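PHB depolymerase (Penicillium funiculosum, PDB 2D81) hydrolyses the ester bonds of poly(3-hydroxybutyrate) and carries a circularly permuted alpha/beta-hydrolase fold. Local coordinates at residues A[65-68]-A[69-73]; A[119-122]-A[123-126]; A[239-242]-A[243-247]; A[284-287]-A[288-292]. All blocks are in the same frame, centred on the assembly; numbering follows the deposited sequence.

Interaction 1 of 4, residues A[65-68]-A[69-73]; sequences PSIT and TPTAN
Ile-67 and Thr-71 meet at the N-terminal end of helix 68-77, where the loop residues 65-67 turn into the first helical turn. Ile-67 is the N-cap residue. Its carbonyl oxygen takes the backbone N-H of Thr-71, with N 2.9 Å from Ile-67 O. Thr-68 O takes Ala-72 N in the same way, one residue on. Ile-67 O also accepts the hydroxyl of Thr-71, at 2.7 Å from OG1. The two donors come from opposite faces of the carbonyl plane, so two bonds grip this one oxygen. Thr-71 can serve twice because OG1 stands beside its own backbone N (chi1 -58°), on the side facing Ile-67. Pro-70 suits the first turn, where its missing N-H costs no helical bond. Its CD packs on Ile-67 C at 3.3 Å, and its CG lies near Ser-66 O. Ser-66 O is held by Gln-54 NE2. The side chains of Ile-67, Pro-70 and Thr-71 all touch Gln-115 of helix 106-116. A water bridges the loop to the helix: it hydrogen-bonds to Ser-66 OG and accepts from Thr-69 N, 2.9 Å from the water oxygen.

Interaction 2 of 4, residues A[119-122]-A[123-126]; sequences FDNS and ANVS. With NAG (2-acetamido-2-deoxy-beta-D-glucopyranose), chain B.
Asn-121 and Asn-124 are joined through the backbone, with Asn-124 N donating to Asn-121 O at 2.9 Å. One residue on, Val-125 N donates to Ser-122 O at 3.0 Å. The side chain of Asn-121 lies obliquely across that of Asn-124, their amide planes 79° apart, and also reaches the methyl of Ala-123. Val-125 turns its CG2 back onto the loop, 3.3 Å from Asn-121 O and 3.4 Å from Asp-120 OD1. With CG1 anti to the backbone N (chi1 178°), CG2 is left beside that N and faces the loop. The tight 3-10-like turn at Ser-122 and Ala-123 leads from helix 106-116 into strand 125-130, an outermost strand of the central sheet. Asn-124 carries an N-linked glycan: its ND2 is bonded to NAG C1. With an alanine in place of Asn-121 the amide beside Asn-124 and Ala-123 is gone, and the base of the glycosylated side chain would probably be freer to turn. A water donates to both Ser-122 O and Val-125 O, 2.6 Å from the latter. Further out, Asn-124 and Ser-126 pair by backbone bonds with strand 92-98, and Trp-171 NE1 donates to Asn-124 O.

Interaction 3 of 4, residues A[239-242]-A[243-247]; sequences SRFI and QNTGY
Thr-245 OG1 donates to Phe-241 O at 2.7 Å, almost in line with the carbonyl bond. In a second side-chain bond Ser-239 OG donates to Gln-243 OE1 at 2.9 Å, the hydroxyl lying above the amide plane. Gln-243 gets there with an extended chain that runs back past Ser-239 O. The backbone adds Gln-243 N to Ser-239 O at 3.0 Å and Asn-244 N to Arg-240 O at 2.8 Å. A water accepts a weak hydrogen bond from Gly-246 N and donates to Ile-242 O. Asn-244 ND2 is held by Asp-146 and the carbonyl of Ala-144. The packing centres on the CG2 methyl of Thr-245, a CH-pi contact 3.5 Å above the centroid of the Phe-241 ring. The chi1 of 50° sends OG1 to the carbonyl and this methyl to the ring. A serine here has no CG2, and the Phe-241 ring, without its CH-pi partner, would probably be less firmly held. Phe-241 CE2 also meets Tyr-247 CE1 obliquely at 4.3 Å. Both rings pack on Tyr-260 of strand 256-260. Ser-239 takes the N-cap position of this short helix without a side-chain capping bond, and the positive phi of Gly-246 breaks the path before helix 247-251.

Interaction 4 of 4, residues A[284-287]-A[288-292]; sequences CWDW and VGWYG. With RB3 ((1R)-3-{[(1R)-3-methoxy-1-methyl-3-oxopropyl]oxy}-1-methyl-3-oxopropyl (3R)-3-hydroxybutanoate), chain C.
Asp-286 gathers four backbone N-H groups of the residues that follow it. OD1 accepts three: Val-288 N at 3.2 Å, Gly-289 N at 2.8 Å and Trp-290 N at 3.0 Å. Gly-289 and Trp-290 come on the syn side, while Val-288 comes nearly along the C-O bond. OD2 takes Tyr-291 N at 2.9 Å, from above the carboxylate plane. The bond to Val-288 N makes an Asx turn, and the other three N-H groups belong to the type I beta turn 289-292. The carboxylate points into the turn because CG lies anti to the backbone N (chi1 -171°). These bonds hold the loop round the buried carboxylate and probably stabilise its negative charge. One more hydrogen bond reaches the ligand: Trp-287 NE1 donates to O1B of the bound hydroxybutyrate trimer at 2.9 Å, with an N-H...O angle of 157°.

The apolar contacts build part of the pocket wall. Val-288 sits between two indoles. Its CG1 lies over the six-membered ring of Trp-287 as a CH-pi contact, and its CG2 lies over a face of Trp-290. Trp-290 CH2 touches both Cys-284 CB, at 3.7 Å, and ligand C4B, at 3.8 Å.

Cys-284 forms a disulfide with Cys-230. Trp-287 stacks on Tyr-23 of helix 20-31, and Trp-290 packs on strand 277-280. Trp-285 and Tyr-291 touch helix 301-314, into which this loop leads.

From the N terminus, the four contacts follow in series, and none nests in or crosses another. Interaction 1 ends the loop after strand 39-43 and starts helix 68-77. Interaction 2 closes the turn from helix 106-116 into the edge strand 125-130. These two touch, Thr-71 CG2 lying 4.0 Å from Phe-119 CZ, so helix 68-77 packs against the loop that leads into the glycosylated turn. Interaction 3 forms a short helix between strands 221-227 and 256-260, its centre about 33 Å from that of interaction 1, across the chain's centre. Interaction 4 shapes the ligand-binding loop between strand 277-280 and helix 301-314. Its nearest atoms lie about 8 Å from both interactions 1 and 3.

Interaction 1 of 4, residues A[65-68]-A[69-73]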
loop_
_atom_site.group_PDB
_atom_site.type_symbol
_atom_site.label_atom_id
_atom_site.label_comp_id
_atom_site.label_asym_id
_atom_site.label_seq_id
_atom_site.Cartn_x
_atom_site.Cartn_y
_atom_site.Cartn_z
ATOM N N PRO A 65 -6.077 3.570 -19.104
ATOM C CA PRO A 65 -4.660 3.404 -19.441
ATOM C C PRO A 65 -4.415 2.080 -20.158
ATOM O O PRO A 65 -5.099 1.089 -19.898
ATOM C CB PRO A 65 -3.971 3.464 -18.080
ATOM C CG PRO A 65 -5.010 2.903 -17.154
ATOM C CD PRO A 65 -6.274 3.580 -17.644
ATOM N N SER A 66 -3.444 2.067 -21.066
ATOM C CA SER A 66 -3.075 0.830 -21.741
ATOM C C SER A 66 -2.297 -0.058 -20.779
ATOM O O SER A 66 -1.506 0.433 -19.973
ATOM C CB SER A 66 -2.214 1.125 -22.970
ATOM O OG SER A 66 -1.849 -0.077 -23.631
ATOM N N ILE A 67 -2.515 -1.365 -20.866
ATOM C CA ILE A 67 -1.721 -2.301 -20.085
ATOM C C ILE A 67 -1.012 -3.313 -20.980
ATOM O O ILE A 67 -0.492 -4.319 -20.501
ATOM C CB ILE A 67 -2.588 -3.069 -19.064
ATOM C CG1 ILE A 67 -3.692 -3.839 -19.787
ATOM C CG2 ILE A 67 -3.166 -2.099 -18.044
ATOM C CD1 ILE A 67 -4.418 -4.848 -18.901
ATOM N N THR A 68 -0.979 -3.041 -22.281
ATOM C CA THR A 68 -0.304 -3.943 -23.205
ATOM C C THR A 68 1.176 -4.068 -22.847
ATOM O O THR A 68 1.673 -5.170 -22.603
ATOM C CB THR A 68 -0.426 -3.454 -24.661
ATOM O OG1 THR A 68 -1.810 -3.274 -24.988
ATOM C CG2 THR A 68 0.173 -4.478 -25.613
ATOM N N THR A 69 1.878 -2.939 -22.805
ATOM C CA THR A 69 3.300 -2.957 -22.482
ATOM C C THR A 69 3.551 -3.276 -21.008
ATOM O O THR A 69 4.487 -4.001 -20.679
ATOM C CB THR A 69 3.973 -1.625 -22.861
ATOM O OG1 THR A 69 3.821 -1.408 -24.272
ATOM C CG2 THR A 69 5.457 -1.663 -22.525
ATOM N N PRO A 70 2.723 -2.735 -20.097
ATOM C CA PRO A 70 2.947 -3.045 -18.679
ATOM C C PRO A 70 2.863 -4.553 -18.416
ATOM O O PRO A 70 3.678 -5.113 -17.681
ATOM C CB PRO A 70 1.827 -2.274 -17.983
ATOM C CG PRO A 70 1.715 -1.047 -18.837
ATOM C CD PRO A 70 1.769 -1.620 -20.243
ATOM N N THR A 71 1.882 -5.205 -19.031
ATOM C CA THR A 71 1.712 -6.644 -18.873
ATOM C C THR A 71 2.856 -7.408 -19.540
ATOM O O THR A 71 3.362 -8.388 -18.988
ATOM C CB THR A 71 0.363 -7.115 -19.464
ATOM O OG1 THR A 71 -0.708 -6.410 -18.816
ATOM C CG2 THR A 71 0.177 -8.619 -19.244
ATOM N N ALA A 72 3.268 -6.952 -20.720
ATOM C CA ALA A 72 4.420 -7.535 -21.402
ATOM C C ALA A 72 5.685 -7.419 -20.554
ATOM O O ALA A 72 6.497 -8.345 -20.504
ATOM C CB ALA A 72 4.631 -6.852 -22.749
ATOM N N ASN A 73 5.854 -6.283 -19.887
ATOM C CA ASN A 73 7.014 -6.091 -19.021
ATOM C C ASN A 73 7.005 -7.069 -17.848
ATOM O O ASN A 73 8.049 -7.614 -17.479
ATOM C CB ASN A 73 7.065 -4.646 -18.508
ATOM C CG ASN A 73 7.570 -3.667 -19.565
ATOM O OD1 ASN A 73 7.453 -2.446 -19.411
ATOM N ND2 ASN A 73 8.142 -4.200 -20.637
HETATM O O HOH W 1 0.937 -0.320 -23.519
#

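Interaction 2 of 4, residues A[119-122]-A[123-126]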
loop_
_atom_site.group_PDB
_atom_site.type_symbol
_atom_site.label_atom_id
_atom_site.label_comp_id
_atom_site.label_asym_id
_atom_site.label_seq_id
_atom_site.Cartn_x
_atom_site.Cartn_y
_atom_site.Cartn_z
ATOM N N PHE A 119 -2.190 -13.332 -14.434
ATOM C CA PHE A 119 -1.251 -14.055 -13.578
ATOM C C PHE A 119 -1.874 -14.651 -12.320
ATOM O O PHE A 119 -1.306 -15.567 -11.726
ATOM C CB PHE A 119 -0.100 -13.136 -13.173
ATOM C CG PHE A 119 0.527 -12.416 -14.328
ATOM C CD1 PHE A 119 0.211 -11.086 -14.586
ATOM C CD2 PHE A 119 1.407 -13.076 -15.179
ATOM C CE1 PHE A 119 0.761 -10.421 -15.679
ATOM C CE2 PHE A 119 1.965 -12.419 -16.278
ATOM C CZ PHE A 119 1.641 -11.090 -16.527
ATOM N N ASP A 120 -3.027 -14.131 -11.905
ATOM C CA ASP A 120 -3.608 -14.539 -10.631
ATOM C C ASP A 120 -4.718 -15.579 -10.742
ATOM O O ASP A 120 -5.073 -16.019 -11.837
ATOM C CB ASP A 120 -4.109 -13.305 -9.858
ATOM C CG ASP A 120 -5.262 -12.589 -10.549
ATOM O OD1 ASP A 120 -5.440 -11.382 -10.276
ATOM O OD2 ASP A 120 -6.000 -13.215 -11.340
ATOM N N ASN A 121 -5.246 -15.968 -9.587
ATOM C CA ASN A 121 -6.303 -16.970 -9.471
ATOM C C ASN A 121 -7.598 -16.262 -9.076
ATOM O O ASN A 121 -7.654 -15.610 -8.033
ATOM C CB ASN A 121 -5.907 -17.989 -8.397
ATOM C CG ASN A 121 -7.061 -18.883 -7.974
ATOM O OD1 ASN A 121 -7.560 -19.690 -8.758
ATOM N ND2 ASN A 121 -7.489 -18.741 -6.725
ATOM N N SER A 122 -8.633 -16.382 -9.904
ATOM C CA SER A 122 -9.842 -15.581 -9.713
ATOM C C SER A 122 -10.507 -15.818 -8.353
ATOM O O SER A 122 -11.029 -14.883 -7.741
ATOM C CB SER A 122 -10.854 -15.852 -10.836
ATOM O OG SER A 122 -11.446 -17.133 -10.708
ATOM N N ALA A 123 -10.484 -17.061 -7.879
ATOM C CA ALA A 123 -11.116 -17.391 -6.605
ATOM C C ALA A 123 -10.448 -16.643 -5.453
ATOM O O ALA A 123 -11.079 -16.383 -4.430
ATOM C CB ALA A 123 -11.051 -18.895 -6.360
ATOM N N ASN A 124 -9.174 -16.298 -5.622
ATOM C CA ASN A 124 -8.442 -15.569 -4.587
ATOM C C ASN A 124 -8.342 -14.070 -4.852
ATOM O O ASN A 124 -7.533 -13.374 -4.233
ATOM C CB ASN A 124 -7.034 -16.147 -4.408
ATOM C CG ASN A 124 -7.024 -17.382 -3.533
ATOM O OD1 ASN A 124 -7.929 -17.575 -2.724
ATOM N ND2 ASN A 124 -5.991 -18.206 -3.678
ATOM N N VAL A 125 -9.169 -13.575 -5.765
ATOM C CA VAL A 125 -9.250 -12.141 -6.029
ATOM C C VAL A 125 -10.599 -11.605 -5.553
ATOM O O VAL A 125 -11.638 -12.190 -5.847
ATOM C CB VAL A 125 -9.107 -11.839 -7.542
ATOM C CG1 VAL A 125 -9.245 -10.341 -7.792
ATOM C CG2 VAL A 125 -7.764 -12.335 -8.047
ATOM N N SER A 126 -10.579 -10.498 -4.816
ATOM C CA SER A 126 -11.811 -9.795 -4.475
ATOM C C SER A 126 -11.747 -8.366 -4.996
ATOM O O SER A 126 -10.863 -7.603 -4.616
ATOM C CB SER A 126 -12.020 -9.776 -2.960
ATOM O OG SER A 126 -13.194 -9.054 -2.619
HETATM C C1 NAG B . -5.707 -19.199 -2.658
HETATM C C2 NAG B . -4.654 -20.197 -3.172
HETATM C C3 NAG B . -4.202 -21.168 -2.062
HETATM C C4 NAG B . -3.944 -20.460 -0.722
HETATM C C5 NAG B . -5.101 -19.525 -0.387
HETATM C C6 NAG B . -4.898 -18.745 0.897
HETATM C C7 NAG B . -4.558 -21.219 -5.367
HETATM C C8 NAG B . -5.000 -22.426 -6.181
HETATM N N2 NAG B . -5.245 -20.958 -4.258
HETATM O O3 NAG B . -3.009 -21.823 -2.466
HETATM O O4 NAG B . -3.814 -21.432 0.304
HETATM O O5 NAG B . -5.267 -18.571 -1.451
HETATM O O6 NAG B . -6.146 -18.417 1.492
HETATM O O7 NAG B . -3.606 -20.539 -5.749
HETATM O O HOH W 2 -13.000 -12.847 -7.963
#

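Interaction 3 of 4, residues A[239-242]-A[243-247]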
loop_
_atom_site.group_PDB
_atom_site.type_symbol
_atom_site.label_atom_id
_atom_site.label_comp_id
_atom_site.label_asym_id
_atom_site.label_seq_id
_atom_site.Cartn_x
_atom_site.Cartn_y
_atom_site.Cartn_z
ATOM N N SER A 239 -0.830 11.952 12.505
ATOM C CA SER A 239 -1.097 10.530 12.698
ATOM C C SER A 239 -2.467 10.097 12.177
ATOM O O SER A 239 -2.935 9.007 12.493
ATOM C CB SER A 239 -0.985 10.170 14.182
ATOM O OG SER A 239 -1.994 10.815 14.941
ATOM N N ARG A 240 -3.107 10.933 11.370
ATOM C CA ARG A 240 -4.468 10.630 10.945
ATOM C C ARG A 240 -4.616 9.388 10.070
ATOM O O ARG A 240 -5.624 8.690 10.162
ATOM C CB ARG A 240 -5.097 11.839 10.249
ATOM C CG ARG A 240 -5.449 12.966 11.210
ATOM C CD ARG A 240 -6.424 13.952 10.583
ATOM N NE ARG A 240 -6.709 15.082 11.462
ATOM C CZ ARG A 240 -7.264 14.978 12.667
ATOM N NH1 ARG A 240 -7.602 13.789 13.147
ATOM N NH2 ARG A 240 -7.485 16.066 13.391
ATOM N N PHE A 241 -3.634 9.086 9.226
ATOM C CA PHE A 241 -3.747 7.867 8.432
ATOM C C PHE A 241 -3.568 6.662 9.347
ATOM O O PHE A 241 -4.294 5.673 9.245
ATOM C CB PHE A 241 -2.700 7.813 7.313
ATOM C CG PHE A 241 -2.943 6.710 6.312
ATOM C CD1 PHE A 241 -3.746 6.927 5.195
ATOM C CD2 PHE A 241 -2.396 5.446 6.506
ATOM C CE1 PHE A 241 -4.000 5.895 4.284
ATOM C CE2 PHE A 241 -2.645 4.411 5.603
ATOM C CZ PHE A 241 -3.447 4.637 4.493
ATOM N N ILE A 242 -2.597 6.751 10.247
ATOM C CA ILE A 242 -2.315 5.659 11.167
ATOM C C ILE A 242 -3.531 5.324 12.026
ATOM O O ILE A 242 -3.793 4.153 12.310
ATOM C CB ILE A 242 -1.118 6.017 12.077
ATOM C CG1 ILE A 242 0.148 6.128 11.222
ATOM C CG2 ILE A 242 -0.946 4.963 13.173
ATOM C CD1 ILE A 242 1.307 6.806 11.917
ATOM N N GLN A 243 -4.280 6.346 12.426
ATOM C CA GLN A 243 -5.367 6.159 13.382
ATOM C C GLN A 243 -6.754 6.054 12.754
ATOM O O GLN A 243 -7.606 5.315 13.250
ATOM C CB GLN A 243 -5.374 7.299 14.401
ATOM C CG GLN A 243 -4.127 7.370 15.263
ATOM C CD GLN A 243 -4.204 8.479 16.290
ATOM O OE1 GLN A 243 -4.401 9.645 15.947
ATOM N NE2 GLN A 243 -4.049 8.121 17.560
ATOM N N ASN A 244 -6.982 6.792 11.672
ATOM C CA ASN A 244 -8.327 6.938 11.117
ATOM C C ASN A 244 -8.709 5.881 10.077
ATOM O O ASN A 244 -9.870 5.803 9.678
ATOM C CB ASN A 244 -8.489 8.328 10.492
ATOM C CG ASN A 244 -8.654 9.429 11.526
ATOM O OD1 ASN A 244 -8.134 9.344 12.636
ATOM N ND2 ASN A 244 -9.369 10.483 11.150
ATOM N N THR A 245 -7.745 5.077 9.634
ATOM C CA THR A 245 -8.005 4.117 8.564
ATOM C C THR A 245 -8.619 2.820 9.072
ATOM O O THR A 245 -9.320 2.130 8.332
ATOM C CB THR A 245 -6.723 3.772 7.787
ATOM O OG1 THR A 245 -5.687 3.412 8.708
ATOM C CG2 THR A 245 -6.277 4.961 6.943
ATOM N N GLY A 246 -8.345 2.479 10.327
ATOM C CA GLY A 246 -8.985 1.315 10.914
ATOM C C GLY A 246 -8.218 0.004 10.834
ATOM O O GLY A 246 -8.730 -1.029 11.263
ATOM N N TYR A 247 -7.000 0.025 10.296
ATOM C CA TYR A 247 -6.185 -1.191 10.262
ATOM C C TYR A 247 -5.919 -1.702 11.671
ATOM O O TYR A 247 -5.983 -2.908 11.929
ATOM C CB TYR A 247 -4.830 -0.946 9.592
ATOM C CG TYR A 247 -4.871 -0.687 8.105
ATOM C CD1 TYR A 247 -4.953 0.607 7.607
ATOM C CD2 TYR A 247 -4.784 -1.742 7.194
ATOM C CE1 TYR A 247 -4.940 0.853 6.237
ATOM C CE2 TYR A 247 -4.775 -1.509 5.823
ATOM C CZ TYR A 247 -4.849 -0.207 5.352
ATOM O OH TYR A 247 -4.822 0.036 4.002
HETATM O O HOH W 3 -5.707 2.102 11.997
#

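Interaction 4 of 4, residues A[284-287]-A[288-292]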
loop_
_atom_site.group_PDB
_atom_site.type_symbol
_atom_site.label_atom_id
_atom_site.label_comp_id
_atom_site.label_asym_id
_atom_site.label_seq_id
_atom_site.Cartn_x
_atom_site.Cartn_y
_atom_site.Cartn_z
ATOM N N CYS A 284 3.915 11.889 -2.462
ATOM C CA CYS A 284 3.369 10.641 -2.979
ATOM C C CYS A 284 4.439 9.556 -2.985
ATOM O O CYS A 284 5.629 9.858 -3.022
ATOM C CB CYS A 284 2.921 10.810 -4.419
ATOM S SG CYS A 284 1.809 12.175 -4.862
ATOM N N TRP A 285 4.012 8.294 -3.000
ATOM C CA TRP A 285 4.931 7.194 -3.272
ATOM C C TRP A 285 5.248 7.152 -4.758
ATOM O O TRP A 285 4.433 7.559 -5.587
ATOM C CB TRP A 285 4.327 5.859 -2.827
ATOM C CG TRP A 285 4.109 5.805 -1.358
ATOM C CD1 TRP A 285 2.931 5.982 -0.690
ATOM C CD2 TRP A 285 5.117 5.635 -0.359
ATOM N NE1 TRP A 285 3.146 5.937 0.669
ATOM C CE2 TRP A 285 4.480 5.726 0.898
ATOM C CE3 TRP A 285 6.501 5.420 -0.403
ATOM C CZ2 TRP A 285 5.180 5.609 2.102
ATOM C CZ3 TRP A 285 7.198 5.303 0.795
ATOM C CH2 TRP A 285 6.536 5.397 2.030
ATOM N N ASP A 286 6.437 6.663 -5.091
ATOM C CA ASP A 286 6.950 6.781 -6.453
ATOM C C ASP A 286 6.411 5.704 -7.395
ATOM O O ASP A 286 6.891 4.570 -7.398
ATOM C CB ASP A 286 8.478 6.736 -6.431
ATOM C CG ASP A 286 9.090 7.064 -7.776
ATOM O OD1 ASP A 286 8.336 7.429 -8.705
ATOM O OD2 ASP A 286 10.326 6.961 -7.900
ATOM N N TRP A 287 5.411 6.069 -8.193
ATOM C CA TRP A 287 4.915 5.196 -9.254
ATOM C C TRP A 287 5.106 5.818 -10.642
ATOM O O TRP A 287 4.507 5.369 -11.624
ATOM C CB TRP A 287 3.429 4.874 -9.033
ATOM C CG TRP A 287 2.514 6.069 -9.063
ATOM C CD1 TRP A 287 2.367 7.019 -8.091
ATOM C CD2 TRP A 287 1.629 6.443 -10.127
ATOM N NE1 TRP A 287 1.443 7.960 -8.484
ATOM C CE2 TRP A 287 0.976 7.631 -9.730
ATOM C CE3 TRP A 287 1.325 5.889 -11.378
ATOM C CZ2 TRP A 287 0.037 8.277 -10.540
ATOM C CZ3 TRP A 287 0.390 6.532 -12.186
ATOM C CH2 TRP A 287 -0.243 7.714 -11.761
ATOM N N VAL A 288 5.951 6.842 -10.729
ATOM C CA VAL A 288 6.143 7.551 -11.996
ATOM C C VAL A 288 7.608 7.700 -12.392
ATOM O O VAL A 288 7.913 8.102 -13.519
ATOM C CB VAL A 288 5.503 8.957 -11.955
ATOM C CG1 VAL A 288 4.010 8.832 -11.713
ATOM C CG2 VAL A 288 6.159 9.803 -10.867
ATOM N N GLY A 289 8.506 7.379 -11.465
ATOM C CA GLY A 289 9.927 7.416 -11.761
ATOM C C GLY A 289 10.669 8.635 -11.236
ATOM O O GLY A 289 11.740 8.974 -11.748
ATOM N N TRP A 290 10.118 9.296 -10.220
ATOM C CA TRP A 290 10.807 10.423 -9.591
ATOM C C TRP A 290 12.230 10.058 -9.179
ATOM O O TRP A 290 13.177 10.804 -9.430
ATOM C CB TRP A 290 10.058 10.899 -8.342
ATOM C CG TRP A 290 8.845 11.729 -8.597
ATOM C CD1 TRP A 290 8.781 12.902 -9.292
ATOM C CD2 TRP A 290 7.527 11.481 -8.105
ATOM N NE1 TRP A 290 7.500 13.405 -9.258
ATOM C CE2 TRP A 290 6.710 12.550 -8.535
ATOM C CE3 TRP A 290 6.955 10.457 -7.338
ATOM C CZ2 TRP A 290 5.350 12.624 -8.226
ATOM C CZ3 TRP A 290 5.602 10.530 -7.028
ATOM C CH2 TRP A 290 4.813 11.607 -7.474
ATOM N N TYR A 291 12.377 8.905 -8.538
ATOM C CA TYR A 291 13.620 8.585 -7.851
ATOM C C TYR A 291 14.389 7.448 -8.510
ATOM O O TYR A 291 15.178 6.762 -7.862
ATOM C CB TYR A 291 13.318 8.261 -6.385
ATOM C CG TYR A 291 12.549 9.373 -5.712
ATOM C CD1 TYR A 291 11.210 9.207 -5.342
ATOM C CD2 TYR A 291 13.133 10.625 -5.518
ATOM C CE1 TYR A 291 10.478 10.266 -4.804
ATOM C CE2 TYR A 291 12.410 11.684 -4.983
ATOM C CZ TYR A 291 11.086 11.501 -4.630
ATOM O OH TYR A 291 10.373 12.560 -4.109
ATOM N N GLY A 292 14.166 7.261 -9.805
ATOM C CA GLY A 292 14.940 6.284 -10.548
ATOM C C GLY A 292 14.112 5.549 -11.581
ATOM O O GLY A 292 12.889 5.459 -11.463
HETATM O O1M RB3 C . -4.622 12.671 -6.748
HETATM C C1A RB3 C . -3.844 11.870 -6.185
HETATM O O1A RB3 C . -3.076 12.139 -5.236
HETATM C C2A RB3 C . -3.834 10.431 -6.706
HETATM C C3A RB3 C . -2.431 10.007 -7.145
HETATM C C4A RB3 C . -2.499 8.573 -7.674
HETATM O O3A RB3 C . -1.978 10.883 -8.190
HETATM C C1B RB3 C . -0.649 11.160 -8.098
HETATM O O1B RB3 C . 0.113 10.399 -7.504
HETATM C C2B RB3 C . -0.130 12.445 -8.747
HETATM C C3B RB3 C . 1.393 12.469 -8.916
HETATM C C4B RB3 C . 1.867 11.368 -9.866
HETATM O O3B RB3 C . 1.781 13.738 -9.465
HETATM C C1C RB3 C . 1.944 14.691 -8.507
HETATM O O1C RB3 C . 1.225 14.699 -7.508
HETATM C C2C RB3 C . 3.023 15.759 -8.697
HETATM C C3C RB3 C . 2.410 17.161 -8.730
HETATM C C4C RB3 C . 3.494 18.217 -8.951
HETATM O O3C RB3 C . 1.429 17.229 -9.768
#